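Side-chain contacts in Xaa-Pro Dipeptidase (Alteromonas macleodii, PDB 2QS8), which probably acts as a metal-dependent dipeptidase or carboxypeptidase of the amidohydrolase superfamily, and holds free methionine in its active site: residues A140-A145 and G149-T154; A180-R185 and D191-T196; Q308-F313 and V345-P350. All blocks are in the same frame, centred on the assembly; numbering follows the deposited sequence.

Contacts 1 and 2 are neighbours with centres about 10 Å apart, while the centre of contact 3 is about 28 Å and about 30 Å from theirs. The first two are joined through backbone: Ile144 N lies 2.7 Å from Lys194 O, and Ile144 O lies 3.2 Å from Thr196 N, both probable hydrogen bonds. Contact 3 makes no touch with either, its nearest atoms being about 11 Å from contact 1 and about 12 Å from contact 2. The bound methionine relates contacts 1 and 3, since His150 and Ile309 both belong to its pocket; contact 2 holds no pocket residue, and its Ile193 side chain is about 14 Å from the magnesium ion.

Contact 1 (A140-A145 and G149-T154); sequences AGKTIA and GHADPT. With MET (methionine), chain D.
Lys142 and Ala151 meet where two loops flanking the short strand 145-146 fold together beside the methionine pocket of this TIM-barrel amidohydrolase, the second loop making a type I beta turn from Gly149 to Asp152. The lysine chain leaves with CG anti to the backbone N (chi1 176°) and bends at chi2 and chi4, which curls its ammonium group back over its own loop. There NZ donates to Ala151 O at 2.8 Å, in the carbonyl plane, and to Thr143 O at 2.7 Å, on a lone pair, so that one buried cation ties both loops by their carbonyls. Its CE lies against the ring of Pro153, 3.8 Å from CD, the two side chains crossing at a slant. Ala151 CB meets two small groups: Thr143 CG2 at 3.5 Å and Ala145 CB at 3.9 Å. Asp152 points away from the 140-145 loop; its OD1 closes an Asx turn with Thr154 N and accepts from Thr154 OG1, both donors tilted out of the carboxylate plane toward the same face, Thr154 N on the anti side and OG1 on the syn side. Lys187 of the second subunit forms a salt bridge with Asp152 OD2. The turn presents His150 to the ligand: ND1 bonds to Ser203 and the ring stacks on His235, while CE1 comes within 3.2 Å of the methionine OXT, which approaches obliquely.

Contact 2 (A180-R185 and D191-T196); sequences AAVRQR and DGIKIT
Ile193 is the residue of the 191-196 segment whose side chain touches the helix, meeting Val182 and Arg185 in a buried apolar contact. Two residues before it, Asp191 faces away from the helix, and Gly192 then brings the backbone up to the isoleucine without a side chain of its own. At Ile193, CG1 stands anti to the carbonyl carbon (chi1 -64°), and the further turn at chi2 (-65°) carries CD1 to the helix surface. This methyl touches two residues one helical turn apart: it is 3.6 Å from Arg185 CB and 3.9 Å from Val182 CG1. Both helix side chains cross the isoleucine at about a right angle. The next carbon inward, Ile193 CG1, also nears the valine, 4.1 Å from Val182 CG1. Arg185 gives only the root of its chain; bends at chi2 and chi3 lead the guanidinium away, with Gln184 CB against one face, near its rim, to bond with Glu168 O and form a salt bridge with Asp188. Beyond the isoleucine, the Lys194 chain leads away from the helix. Ile195 follows and packs on helix 215-227, and the Thr196 side chain touches His150 and His235. Helix 175-188 thus packs on strand 192-196 in the alpha/beta manner of the TIM barrel, with strand 231-236 pairing in parallel beside that strand and helix 215-227 touching both Val182 and Ile195.

Contact 3 (Q308-F313 and V345-P350); sequences QISDTF and VENGMP
With CG anti to the backbone N (chi1 173°), Phe313 extends its ring from helix 299-319 toward the loop that follows helix 339-346, where Asn347 CB and the CB of selenomethionine Met349 receive it. The Asn347 CB sits 3.7 Å from Phe313 CD2, approaching the ring at a slant, and the amide plane stands 78° from the ring plane. Met349 CB lies at the ring edge, near its plane, 4.0 Å from CZ, with the two side chains crossing at about a right angle. One turn back on the helix, Ser310 CB packs 3.5 Å from Asn347 OD1, the amide being brought there by a CG anti to the carbonyl carbon (chi1 -73°). That oxygen also comes 3.4 Å from Ser310 O, a meeting of two acceptors and not a bond; the amide is anchored instead through ND2, which donates to Tyr343 O. The ring also touches Pro276, Ile278, Ile323 and Met344. An alanine in place of Phe313 would probably open a gap between helix 299-319 and the turn after helix 339-346, leaving Asn347 CB and Met349 CB without their aromatic neighbour. The receiving loop is a Schellman motif: Gly348, at positive phi, is the C-prime residue, with Gly348 N bonded to Val345 O and Met349 N to Met344 O, ending helix 339-346 beside the edge of the Phe313 ring.

Contact 1 (A140-A145 and G149-T154)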
loop_
_atom_site.group_PDB
_atom_site.type_symbol
_atom_site.label_atom_id
_atom_site.label_comp_id
_atom_site.label_asym_id
_atom_site.label_seq_id
_atom_site.Cartn_x
_atom_site.Cartn_y
_atom_site.Cartn_z
ATOM N N ALA A 140 -17.247 -7.773 18.484
ATOM C CA ALA A 140 -16.064 -7.217 17.855
ATOM C C ALA A 140 -15.963 -7.702 16.402
ATOM O O ALA A 140 -15.104 -7.244 15.644
ATOM C CB ALA A 140 -14.832 -7.636 18.630
ATOM N N GLY A 141 -16.857 -8.612 16.019
ATOM C CA GLY A 141 -16.811 -9.154 14.678
ATOM C C GLY A 141 -15.532 -9.961 14.466
ATOM O O GLY A 141 -15.070 -10.665 15.369
ATOM N N LYS A 142 -14.947 -9.858 13.276
ATOM C CA LYS A 142 -13.730 -10.599 12.973
ATOM C C LYS A 142 -12.520 -10.044 13.708
ATOM O O LYS A 142 -12.239 -8.851 13.637
ATOM C CB LYS A 142 -13.446 -10.581 11.466
ATOM C CG LYS A 142 -12.129 -11.266 11.074
ATOM C CD LYS A 142 -12.214 -12.792 11.133
ATOM C CE LYS A 142 -10.841 -13.428 10.957
ATOM N NZ LYS A 142 -10.001 -13.287 12.178
ATOM N N THR A 143 -11.821 -10.916 14.424
ATOM C CA THR A 143 -10.616 -10.522 15.157
ATOM C C THR A 143 -9.575 -10.124 14.112
ATOM O O THR A 143 -9.426 -10.791 13.099
ATOM C CB THR A 143 -10.037 -11.701 15.990
ATOM O OG1 THR A 143 -10.982 -12.088 16.996
ATOM C CG2 THR A 143 -8.726 -11.288 16.656
ATOM N N ILE A 144 -8.858 -9.034 14.352
ATOM C CA ILE A 144 -7.870 -8.587 13.391
ATOM C C ILE A 144 -6.484 -9.132 13.710
ATOM O O ILE A 144 -6.046 -9.117 14.859
ATOM C CB ILE A 144 -7.816 -7.059 13.317
ATOM C CG1 ILE A 144 -9.183 -6.515 12.899
ATOM C CG2 ILE A 144 -6.727 -6.628 12.331
ATOM C CD1 ILE A 144 -9.250 -4.988 12.826
ATOM N N ALA A 145 -5.805 -9.604 12.670
ATOM C CA ALA A 145 -4.479 -10.175 12.809
ATOM C C ALA A 145 -3.579 -9.812 11.635
ATOM O O ALA A 145 -4.037 -9.292 10.610
ATOM C CB ALA A 145 -4.584 -11.703 12.907
ATOM N N GLY A 149 -0.845 -14.617 11.718
ATOM C CA GLY A 149 -1.158 -14.398 13.116
ATOM C C GLY A 149 -2.188 -15.345 13.703
ATOM O O GLY A 149 -2.921 -16.040 12.984
ATOM N N HIS A 150 -2.252 -15.355 15.029
ATOM C CA HIS A 150 -3.167 -16.231 15.749
ATOM C C HIS A 150 -4.585 -16.242 15.199
ATOM O O HIS A 150 -5.237 -17.287 15.183
ATOM C CB HIS A 150 -3.188 -15.859 17.236
ATOM C CG HIS A 150 -4.116 -16.699 18.058
ATOM N ND1 HIS A 150 -3.999 -18.071 18.149
ATOM C CD2 HIS A 150 -5.181 -16.359 18.821
ATOM C CE1 HIS A 150 -4.955 -18.538 18.935
ATOM N NE2 HIS A 150 -5.686 -17.521 19.358
ATOM N N ALA A 151 -5.061 -15.095 14.728
ATOM C CA ALA A 151 -6.415 -15.032 14.208
ATOM C C ALA A 151 -6.525 -14.987 12.680
ATOM O O ALA A 151 -7.555 -14.593 12.140
ATOM C CB ALA A 151 -7.154 -13.849 14.832
ATOM N N ASP A 152 -5.467 -15.386 11.982
ATOM C CA ASP A 152 -5.509 -15.421 10.525
ATOM C C ASP A 152 -6.359 -16.654 10.205
ATOM O O ASP A 152 -5.962 -17.789 10.481
ATOM C CB ASP A 152 -4.102 -15.590 9.946
ATOM C CG ASP A 152 -4.089 -15.613 8.415
ATOM O OD1 ASP A 152 -5.112 -16.001 7.813
ATOM O OD2 ASP A 152 -3.047 -15.258 7.819
ATOM N N PRO A 153 -7.540 -16.450 9.610
ATOM C CA PRO A 153 -8.398 -17.592 9.295
ATOM C C PRO A 153 -7.902 -18.534 8.197
ATOM O O PRO A 153 -8.556 -19.537 7.918
ATOM C CB PRO A 153 -9.720 -16.929 8.933
ATOM C CG PRO A 153 -9.268 -15.727 8.195
ATOM C CD PRO A 153 -8.116 -15.207 9.070
ATOM N N THR A 154 -6.769 -18.215 7.567
ATOM C CA THR A 154 -6.253 -19.081 6.508
ATOM C C THR A 154 -5.063 -19.925 6.924
ATOM O O THR A 154 -4.469 -20.611 6.094
ATOM C CB THR A 154 -5.898 -18.288 5.222
ATOM O OG1 THR A 154 -4.958 -17.250 5.514
ATOM C CG2 THR A 154 -7.161 -17.692 4.614
HETATM N N MET D . -7.994 -18.926 22.849
HETATM C CA MET D . -6.674 -18.763 23.527
HETATM C C MET D . -5.515 -19.170 22.621
HETATM O O MET D . -4.389 -18.691 22.865
HETATM C CB MET D . -6.638 -19.611 24.797
HETATM C CG MET D . -5.364 -19.454 25.581
HETATM S SD MET D . -5.472 -20.278 27.130
HETATM C CE MET D . -6.649 -19.235 27.943
HETATM O OXT MET D . -5.751 -19.968 21.688
#

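Contact 2 (A180-R185 and D191-T196)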
loop_
_atom_site.group_PDB
_atom_site.type_symbol
_atom_site.label_atom_id
_atom_site.label_comp_id
_atom_site.label_asym_id
_atom_site.label_seq_id
_atom_site.Cartn_x
_atom_site.Cartn_y
_atom_site.Cartn_z
ATOM N N ALA A 180 -8.053 0.081 7.392
ATOM C CA ALA A 180 -9.018 -0.543 6.509
ATOM C C ALA A 180 -9.736 -1.632 7.285
ATOM O O ALA A 180 -10.958 -1.737 7.224
ATOM C CB ALA A 180 -8.322 -1.141 5.287
ATOM N N ALA A 181 -8.973 -2.430 8.027
ATOM C CA ALA A 181 -9.533 -3.527 8.819
ATOM C C ALA A 181 -10.436 -3.054 9.971
ATOM O O ALA A 181 -11.473 -3.664 10.242
ATOM C CB ALA A 181 -8.406 -4.409 9.363
ATOM N N VAL A 182 -10.037 -1.992 10.660
ATOM C CA VAL A 182 -10.842 -1.472 11.754
ATOM C C VAL A 182 -12.137 -0.895 11.179
ATOM O O VAL A 182 -13.216 -1.167 11.677
ATOM C CB VAL A 182 -10.087 -0.377 12.541
ATOM C CG1 VAL A 182 -11.025 0.332 13.505
ATOM C CG2 VAL A 182 -8.939 -1.004 13.305
ATOM N N ARG A 183 -12.018 -0.102 10.123
ATOM C CA ARG A 183 -13.187 0.475 9.490
ATOM C C ARG A 183 -14.134 -0.598 8.939
ATOM O O ARG A 183 -15.354 -0.411 8.957
ATOM C CB ARG A 183 -12.757 1.453 8.394
ATOM C CG ARG A 183 -12.238 2.785 8.965
ATOM C CD ARG A 183 -11.577 3.665 7.911
ATOM N NE ARG A 183 -11.187 4.969 8.441
ATOM C CZ ARG A 183 -10.145 5.671 8.000
ATOM N NH1 ARG A 183 -9.383 5.198 7.018
ATOM N NH2 ARG A 183 -9.856 6.839 8.534
ATOM N N GLN A 184 -13.581 -1.725 8.473
ATOM C CA GLN A 184 -14.417 -2.807 7.956
ATOM C C GLN A 184 -15.281 -3.385 9.075
ATOM O O GLN A 184 -16.431 -3.760 8.853
ATOM C CB GLN A 184 -13.562 -3.934 7.361
ATOM C CG GLN A 184 -14.374 -5.038 6.713
ATOM C CD GLN A 184 -15.216 -4.522 5.560
ATOM O OE1 GLN A 184 -14.766 -3.684 4.776
ATOM N NE2 GLN A 184 -16.442 -5.029 5.443
ATOM N N ARG A 185 -14.719 -3.464 10.278
ATOM C CA ARG A 185 -15.482 -3.988 11.403
ATOM C C ARG A 185 -16.611 -3.004 11.731
ATOM O O ARG A 185 -17.710 -3.412 12.089
ATOM C CB ARG A 185 -14.565 -4.224 12.606
ATOM C CG ARG A 185 -14.326 -5.707 12.908
ATOM C CD ARG A 185 -14.452 -6.588 11.658
ATOM N NE ARG A 185 -13.246 -6.564 10.855
ATOM C CZ ARG A 185 -13.144 -7.029 9.618
ATOM N NH1 ARG A 185 -14.180 -7.568 8.998
ATOM N NH2 ARG A 185 -11.977 -6.946 8.998
ATOM N N ASP A 191 -19.337 -3.474 17.582
ATOM C CA ASP A 191 -19.356 -2.479 18.662
ATOM C C ASP A 191 -17.924 -2.151 19.052
ATOM O O ASP A 191 -17.630 -1.047 19.512
ATOM C CB ASP A 191 -20.071 -3.010 19.913
ATOM C CG ASP A 191 -21.502 -3.412 19.651
ATOM O OD1 ASP A 191 -21.786 -4.633 19.612
ATOM O OD2 ASP A 191 -22.338 -2.501 19.489
ATOM N N GLY A 192 -17.034 -3.125 18.874
ATOM C CA GLY A 192 -15.641 -2.929 19.223
ATOM C C GLY A 192 -14.663 -3.679 18.343
ATOM O O GLY A 192 -15.031 -4.300 17.341
ATOM N N ILE A 193 -13.397 -3.625 18.744
ATOM C CA ILE A 193 -12.320 -4.259 18.003
ATOM C C ILE A 193 -11.566 -5.258 18.849
ATOM O O ILE A 193 -11.373 -5.063 20.050
ATOM C CB ILE A 193 -11.306 -3.202 17.501
ATOM C CG1 ILE A 193 -11.975 -2.262 16.499
ATOM C CG2 ILE A 193 -10.090 -3.889 16.874
ATOM C CD1 ILE A 193 -12.430 -2.937 15.198
ATOM N N LYS A 194 -11.129 -6.332 18.204
ATOM C CA LYS A 194 -10.348 -7.366 18.859
ATOM C C LYS A 194 -9.158 -7.708 17.956
ATOM O O LYS A 194 -9.325 -7.904 16.751
ATOM C CB LYS A 194 -11.214 -8.604 19.090
ATOM C CG LYS A 194 -10.439 -9.864 19.423
ATOM C CD LYS A 194 -9.743 -9.772 20.765
ATOM C CE LYS A 194 -9.116 -11.112 21.132
ATOM N NZ LYS A 194 -10.065 -12.249 20.976
ATOM N N ILE A 195 -7.962 -7.754 18.531
ATOM C CA ILE A 195 -6.766 -8.097 17.764
ATOM C C ILE A 195 -5.920 -9.114 18.527
ATOM O O ILE A 195 -6.039 -9.237 19.751
ATOM C CB ILE A 195 -5.861 -6.867 17.498
ATOM C CG1 ILE A 195 -5.283 -6.344 18.818
ATOM C CG2 ILE A 195 -6.636 -5.803 16.766
ATOM C CD1 ILE A 195 -4.276 -5.198 18.660
ATOM N N THR A 196 -5.090 -9.851 17.802
ATOM C CA THR A 196 -4.175 -10.801 18.417
ATOM C C THR A 196 -2.797 -10.136 18.305
ATOM O O THR A 196 -2.136 -10.193 17.266
ATOM C CB THR A 196 -4.187 -12.184 17.698
ATOM O OG1 THR A 196 -4.101 -12.008 16.278
ATOM C CG2 THR A 196 -5.458 -12.938 18.027
#

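Contact 3 (Q308-F313 and V345-P350)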
loop_
_atom_site.group_PDB
_atom_site.type_symbol
_atom_site.label_atom_id
_atom_site.label_comp_id
_atom_site.label_asym_id
_atom_site.label_seq_id
_atom_site.Cartn_x
_atom_site.Cartn_y
_atom_site.Cartn_z
ATOM N N GLN A 308 0.097 -21.478 33.296
ATOM C CA GLN A 308 0.586 -20.203 33.816
ATOM C C GLN A 308 -0.469 -19.134 34.109
ATOM O O GLN A 308 -0.231 -18.244 34.917
ATOM C CB GLN A 308 1.628 -19.636 32.848
ATOM C CG GLN A 308 2.236 -18.296 33.249
ATOM C CD GLN A 308 2.961 -18.352 34.581
ATOM O OE1 GLN A 308 3.804 -19.222 34.801
ATOM N NE2 GLN A 308 2.644 -17.417 35.475
ATOM N N ILE A 309 -1.625 -19.206 33.460
ATOM C CA ILE A 309 -2.652 -18.191 33.679
ATOM C C ILE A 309 -3.087 -18.048 35.139
ATOM O O ILE A 309 -3.153 -16.937 35.656
ATOM C CB ILE A 309 -3.880 -18.446 32.781
ATOM C CG1 ILE A 309 -3.474 -18.275 31.313
ATOM C CG2 ILE A 309 -4.994 -17.465 33.116
ATOM C CD1 ILE A 309 -4.605 -18.450 30.318
ATOM N N SER A 310 -3.373 -19.166 35.802
ATOM C CA SER A 310 -3.791 -19.136 37.205
ATOM C C SER A 310 -2.743 -18.444 38.076
ATOM O O SER A 310 -3.075 -17.701 39.005
ATOM C CB SER A 310 -4.020 -20.558 37.723
ATOM O OG SER A 310 -2.825 -21.317 37.651
ATOM N N ASP A 311 -1.475 -18.691 37.770
ATOM C CA ASP A 311 -0.386 -18.096 38.524
ATOM C C ASP A 311 -0.268 -16.606 38.214
ATOM O O ASP A 311 -0.071 -15.792 39.112
ATOM C CB ASP A 311 0.925 -18.808 38.204
ATOM C CG ASP A 311 2.028 -18.424 39.158
ATOM O OD1 ASP A 311 1.863 -18.682 40.371
ATOM O OD2 ASP A 311 3.047 -17.859 38.706
ATOM N N THR A 312 -0.384 -16.248 36.940
ATOM C CA THR A 312 -0.312 -14.851 36.539
ATOM C C THR A 312 -1.478 -14.066 37.149
ATOM O O THR A 312 -1.322 -12.917 37.561
ATOM C CB THR A 312 -0.345 -14.725 35.004
ATOM O OG1 THR A 312 0.903 -15.182 34.468
ATOM C CG2 THR A 312 -0.571 -13.292 34.577
ATOM N N PHE A 313 -2.645 -14.695 37.214
ATOM C CA PHE A 313 -3.828 -14.052 37.777
ATOM C C PHE A 313 -3.592 -13.558 39.203
ATOM O O PHE A 313 -3.905 -12.413 39.530
ATOM C CB PHE A 313 -5.012 -15.027 37.782
ATOM C CG PHE A 313 -6.227 -14.497 38.497
ATOM C CD1 PHE A 313 -7.075 -13.594 37.872
ATOM C CD2 PHE A 313 -6.505 -14.883 39.809
ATOM C CE1 PHE A 313 -8.188 -13.078 38.527
ATOM C CE2 PHE A 313 -7.615 -14.372 40.476
ATOM C CZ PHE A 313 -8.459 -13.467 39.832
ATOM N N VAL A 345 -11.343 -17.359 42.844
ATOM C CA VAL A 345 -11.274 -17.446 44.291
ATOM C C VAL A 345 -10.086 -18.295 44.736
ATOM O O VAL A 345 -9.284 -17.860 45.555
ATOM C CB VAL A 345 -12.577 -18.044 44.887
ATOM C CG1 VAL A 345 -12.436 -18.186 46.394
ATOM C CG2 VAL A 345 -13.774 -17.147 44.551
ATOM N N GLU A 346 -9.970 -19.504 44.193
ATOM C CA GLU A 346 -8.879 -20.394 44.565
ATOM C C GLU A 346 -7.509 -19.780 44.320
ATOM O O GLU A 346 -6.514 -20.224 44.895
ATOM C CB GLU A 346 -8.984 -21.716 43.806
ATOM C CG GLU A 346 -10.338 -22.384 43.942
ATOM C CD GLU A 346 -10.293 -23.868 43.637
ATOM O OE1 GLU A 346 -9.607 -24.263 42.662
ATOM O OE2 GLU A 346 -10.960 -24.635 44.374
ATOM N N ASN A 347 -7.448 -18.755 43.478
ATOM C CA ASN A 347 -6.176 -18.121 43.192
ATOM C C ASN A 347 -5.951 -16.774 43.875
ATOM O O ASN A 347 -5.158 -15.954 43.400
ATOM C CB ASN A 347 -5.982 -18.016 41.679
ATOM C CG ASN A 347 -5.683 -19.369 41.048
ATOM O OD1 ASN A 347 -4.572 -19.885 41.159
ATOM N ND2 ASN A 347 -6.685 -19.958 40.405
ATOM N N GLY A 348 -6.648 -16.547 44.989
ATOM C CA GLY A 348 -6.453 -15.320 45.744
ATOM C C GLY A 348 -7.482 -14.207 45.765
ATOM O O GLY A 348 -7.365 -13.296 46.582
HETATM N N MSE A 349 -8.480 -14.246 44.894
HETATM C CA MSE A 349 -9.466 -13.182 44.896
HETATM C C MSE A 349 -10.667 -13.540 45.752
HETATM O O MSE A 349 -11.290 -14.581 45.549
HETATM C CB MSE A 349 -9.934 -12.874 43.479
HETATM C CG MSE A 349 -10.791 -11.624 43.416
HETATM SE SE MSE A 349 -11.578 -11.217 41.639
HETATM C CE MSE A 349 -10.391 -9.779 40.984
ATOM N N PRO A 350 -11.004 -12.685 46.731
ATOM C CA PRO A 350 -12.156 -12.953 47.599
ATOM C C PRO A 350 -13.443 -13.009 46.785
ATOM O O PRO A 350 -13.596 -12.288 45.802
ATOM C CB PRO A 350 -12.125 -11.784 48.588
ATOM C CG PRO A 350 -11.442 -10.695 47.823
ATOM C CD PRO A 350 -10.334 -11.431 47.122
#